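Side-chain contact in Kiaa0380 (Homo sapiens, PDB 1HTJ), which probably links heterotrimeric G protein signalling to Rho GTPases, acting as a Rho guanine nucleotide exchange factor through whose RGS-like domain G-protein alpha subunits are likely engaged: residues A66-Q71 with M200-I205. The protein carries 3 engineered substitutions. Residues are numbered along the deposited sequence; the frame is centred on the assembly and turned at random.
Sequences AEVYQQ and MSHAGI
His202 reaches from the last turn of helix 186-202 across to the end of helix 58-69, where its imidazole meets Val68 and Gln71. Its CA-CB bond points toward helix 58-69, and CG anti to the backbone N (chi1 162°) places the ring beside Val68; the closest CA pair, that of Val68 and His202, is 7.0 Å apart. Val68 CG1 lies 4.0 Å from His202 CD2, while Val68 CG2 stands at 4.0 Å from His202 ND1, both methyls on one side of the ring plane; CG1 approaches it obliquely. The valine and histidine side chains point in opposing senses and pass alongside each other. Gln71 meets the far end instead: its OE1 sits at the ring edge, near the plane, 3.5 Å from His202 CE1 and 3.6 Å from His202 NE2. The amide and imidazole planes are turned 67° apart, and no hydrogen bond joins the pair; this is a polar edge contact. Beyond CG the Gln71 chain runs extended, and its NE2 gives a weak, bent bond to Glu67 OE2 (3.3 Å, 124° at the hydrogen), a carboxylate that also forms a salt bridge with Lys38. Within the all-helical RGS-like domain, this contact joins two helix ends far apart in sequence. A Schellman motif finishes helix 186-202 just past His202: Ile205 N bonds to Met200 O, and Gly204, at positive phi, bonds through its N to Ser201 O. Val68 is buried, also touching Leu80 of helix 76-89 and Thr198 and Tyr199 of helix 186-202, whereas His202 and Gln71 are exposed. Replacing Val68 with an alanine would remove both methyls and is likely to leave the imidazole freer to turn, with a gap on the side of the ring they now fill.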
ATOM      1  N   ALA A  66      -2.156   5.814   4.904  1.00 40.75           N
ATOM      2  CA  ALA A  66      -3.055   6.273   5.966  1.00 42.49           C
ATOM      3  C   ALA A  66      -2.792   5.425   7.200  1.00 43.70           C
ATOM      4  O   ALA A  66      -2.855   5.907   8.326  1.00 44.09           O
ATOM      5  CB  ALA A  66      -4.511   6.132   5.539  1.00 41.96           C
ATOM      6  N   GLU A  67      -2.488   4.155   6.970  1.00 45.24           N
ATOM      7  CA  GLU A  67      -2.183   3.224   8.042  1.00 46.60           C
ATOM      8  C   GLU A  67      -0.909   3.697   8.758  1.00 47.48           C
ATOM      9  O   GLU A  67      -0.866   3.748   9.988  1.00 47.73           O
ATOM     10  CB  GLU A  67      -1.992   1.826   7.458  1.00 47.11           C
ATOM     11  CG  GLU A  67      -2.057   0.694   8.464  1.00 48.03           C
ATOM     12  CD  GLU A  67      -3.389   0.618   9.199  1.00 48.75           C
ATOM     13  OE1 GLU A  67      -4.397   1.192   8.714  1.00 47.91           O
ATOM     14  OE2 GLU A  67      -3.420  -0.038  10.265  1.00 49.30           O
ATOM     15  N   VAL A  68       0.120   4.061   7.997  1.00 48.08           N
ATOM     16  CA  VAL A  68       1.359   4.549   8.604  1.00 48.93           C
ATOM     17  C   VAL A  68       1.107   5.854   9.355  1.00 50.20           C
ATOM     18  O   VAL A  68       1.640   6.062  10.449  1.00 50.13           O
ATOM     19  CB  VAL A  68       2.448   4.840   7.558  1.00 48.45           C
ATOM     20  CG1 VAL A  68       3.667   5.449   8.238  1.00 47.09           C
ATOM     21  CG2 VAL A  68       2.821   3.556   6.820  1.00 48.51           C
ATOM     22  N   TYR A  69       0.304   6.730   8.753  1.00 51.12           N
ATOM     23  CA  TYR A  69      -0.015   8.022   9.350  1.00 52.48           C
ATOM     24  C   TYR A  69      -0.570   7.891  10.769  1.00 53.95           C
ATOM     25  O   TYR A  69      -0.134   8.584  11.683  1.00 53.74           O
ATOM     26  CB  TYR A  69      -1.041   8.762   8.495  1.00 51.56           C
ATOM     27  CG  TYR A  69      -1.451  10.105   9.066  1.00 50.84           C
ATOM     28  CD1 TYR A  69      -0.732  11.261   8.765  1.00 50.14           C
ATOM     29  CD2 TYR A  69      -2.558  10.217   9.917  1.00 50.19           C
ATOM     30  CE1 TYR A  69      -1.103  12.495   9.287  1.00 49.52           C
ATOM     31  CE2 TYR A  69      -2.936  11.447  10.446  1.00 49.81           C
ATOM     32  CZ  TYR A  69      -2.203  12.580  10.124  1.00 49.55           C
ATOM     33  OH  TYR A  69      -2.571  13.798  10.631  1.00 49.26           O
ATOM     34  N   GLN A  70      -1.540   7.001  10.932  1.00 56.01           N
ATOM     35  CA  GLN A  70      -2.186   6.777  12.214  1.00 58.51           C
ATOM     36  C   GLN A  70      -1.299   6.084  13.230  1.00 60.25           C
ATOM     37  O   GLN A  70      -1.799   5.527  14.200  1.00 60.83           O
ATOM     38  CB  GLN A  70      -3.445   5.943  12.014  1.00 58.23           C
ATOM     39  CG  GLN A  70      -4.463   6.597  11.116  1.00 58.95           C
ATOM     40  CD  GLN A  70      -5.621   5.681  10.824  1.00 59.31           C
ATOM     41  OE1 GLN A  70      -5.433   4.552  10.374  1.00 59.63           O
ATOM     42  NE2 GLN A  70      -6.830   6.158  11.075  1.00 60.05           N
ATOM     43  N   GLN A  71       0.011   6.125  13.022  1.00 62.22           N
ATOM     44  CA  GLN A  71       0.943   5.471  13.933  1.00 64.13           C
ATOM     45  C   GLN A  71       2.278   6.204  13.933  1.00 65.38           C
ATOM     46  O   GLN A  71       3.281   5.695  14.440  1.00 65.63           O
ATOM     47  CB  GLN A  71       1.147   4.019  13.490  1.00 64.69           C
ATOM     48  CG  GLN A  71      -0.127   3.175  13.515  1.00 65.84           C
ATOM     49  CD  GLN A  71      -0.090   1.992  12.552  1.00 66.80           C
ATOM     50  OE1 GLN A  71       0.905   1.260  12.478  1.00 67.23           O
ATOM     51  NE2 GLN A  71      -1.187   1.792  11.814  1.00 66.63           N
HETATM   52  N   MSE A 200       6.796   0.263   3.676  1.00 47.99           N
HETATM   53  CA  MSE A 200       7.843  -0.726   3.868  1.00 49.91           C
HETATM   54  C   MSE A 200       8.846  -0.274   4.908  1.00 51.24           C
HETATM   55  O   MSE A 200       9.203  -1.024   5.817  1.00 51.26           O
HETATM   56  CB  MSE A 200       8.545  -1.023   2.541  1.00 49.94           C
HETATM   57  CG  MSE A 200       7.729  -1.914   1.610  1.00 50.93           C
HETATM   58 SE   MSE A 200       7.163  -3.576   2.467  1.00 53.16          SE
HETATM   59  CE  MSE A 200       5.787  -4.167   1.238  1.00 50.72           C
ATOM     60  N   SER A 201       9.306   0.960   4.764  1.00 52.73           N
ATOM     61  CA  SER A 201      10.266   1.519   5.695  1.00 54.34           C
ATOM     62  C   SER A 201       9.673   1.416   7.094  1.00 55.44           C
ATOM     63  O   SER A 201      10.317   0.924   8.015  1.00 55.94           O
ATOM     64  CB  SER A 201      10.541   2.971   5.334  1.00 53.99           C
ATOM     65  OG  SER A 201      11.326   3.584   6.324  1.00 55.24           O
ATOM     66  N   HIS A 202       8.432   1.864   7.243  1.00 56.50           N
ATOM     67  CA  HIS A 202       7.760   1.800   8.529  1.00 57.62           C
ATOM     68  C   HIS A 202       7.649   0.358   9.029  1.00 58.71           C
ATOM     69  O   HIS A 202       7.668   0.111  10.237  1.00 58.71           O
ATOM     70  CB  HIS A 202       6.383   2.444   8.403  1.00 57.74           C
ATOM     71  CG  HIS A 202       5.438   2.090   9.504  1.00 57.88           C
ATOM     72  ND1 HIS A 202       4.583   1.012   9.429  1.00 58.43           N
ATOM     73  CD2 HIS A 202       5.188   2.686  10.694  1.00 58.15           C
ATOM     74  CE1 HIS A 202       3.842   0.962  10.521  1.00 58.33           C
ATOM     75  NE2 HIS A 202       4.189   1.967  11.306  1.00 58.55           N
ATOM     76  N   ALA A 203       7.548  -0.588   8.097  1.00 59.71           N
ATOM     77  CA  ALA A 203       7.437  -2.001   8.431  1.00 60.81           C
ATOM     78  C   ALA A 203       8.802  -2.643   8.679  1.00 61.85           C
ATOM     79  O   ALA A 203       8.908  -3.858   8.774  1.00 62.37           O
ATOM     80  CB  ALA A 203       6.721  -2.739   7.318  1.00 60.57           C
ATOM     81  N   GLY A 204       9.845  -1.826   8.774  1.00 62.98           N
ATOM     82  CA  GLY A 204      11.177  -2.351   9.018  1.00 64.21           C
ATOM     83  C   GLY A 204      11.782  -3.088   7.842  1.00 65.11           C
ATOM     84  O   GLY A 204      12.571  -4.016   8.022  1.00 65.48           O
ATOM     85  N   ILE A 205      11.411  -2.669   6.636  1.00 65.92           N
ATOM     86  CA  ILE A 205      11.905  -3.275   5.405  1.00 66.54           C
ATOM     87  C   ILE A 205      12.463  -2.191   4.494  1.00 67.30           C
ATOM     88  O   ILE A 205      11.747  -1.269   4.107  1.00 67.33           O
ATOM     89  CB  ILE A 205      10.781  -3.980   4.626  1.00 66.28           C
ATOM     90  CG1 ILE A 205      10.115  -5.047   5.495  1.00 66.11           C
ATOM     91  CG2 ILE A 205      11.353  -4.591   3.351  1.00 66.15           C
ATOM     92  CD1 ILE A 205      10.977  -6.259   5.736  1.00 66.32           C
TER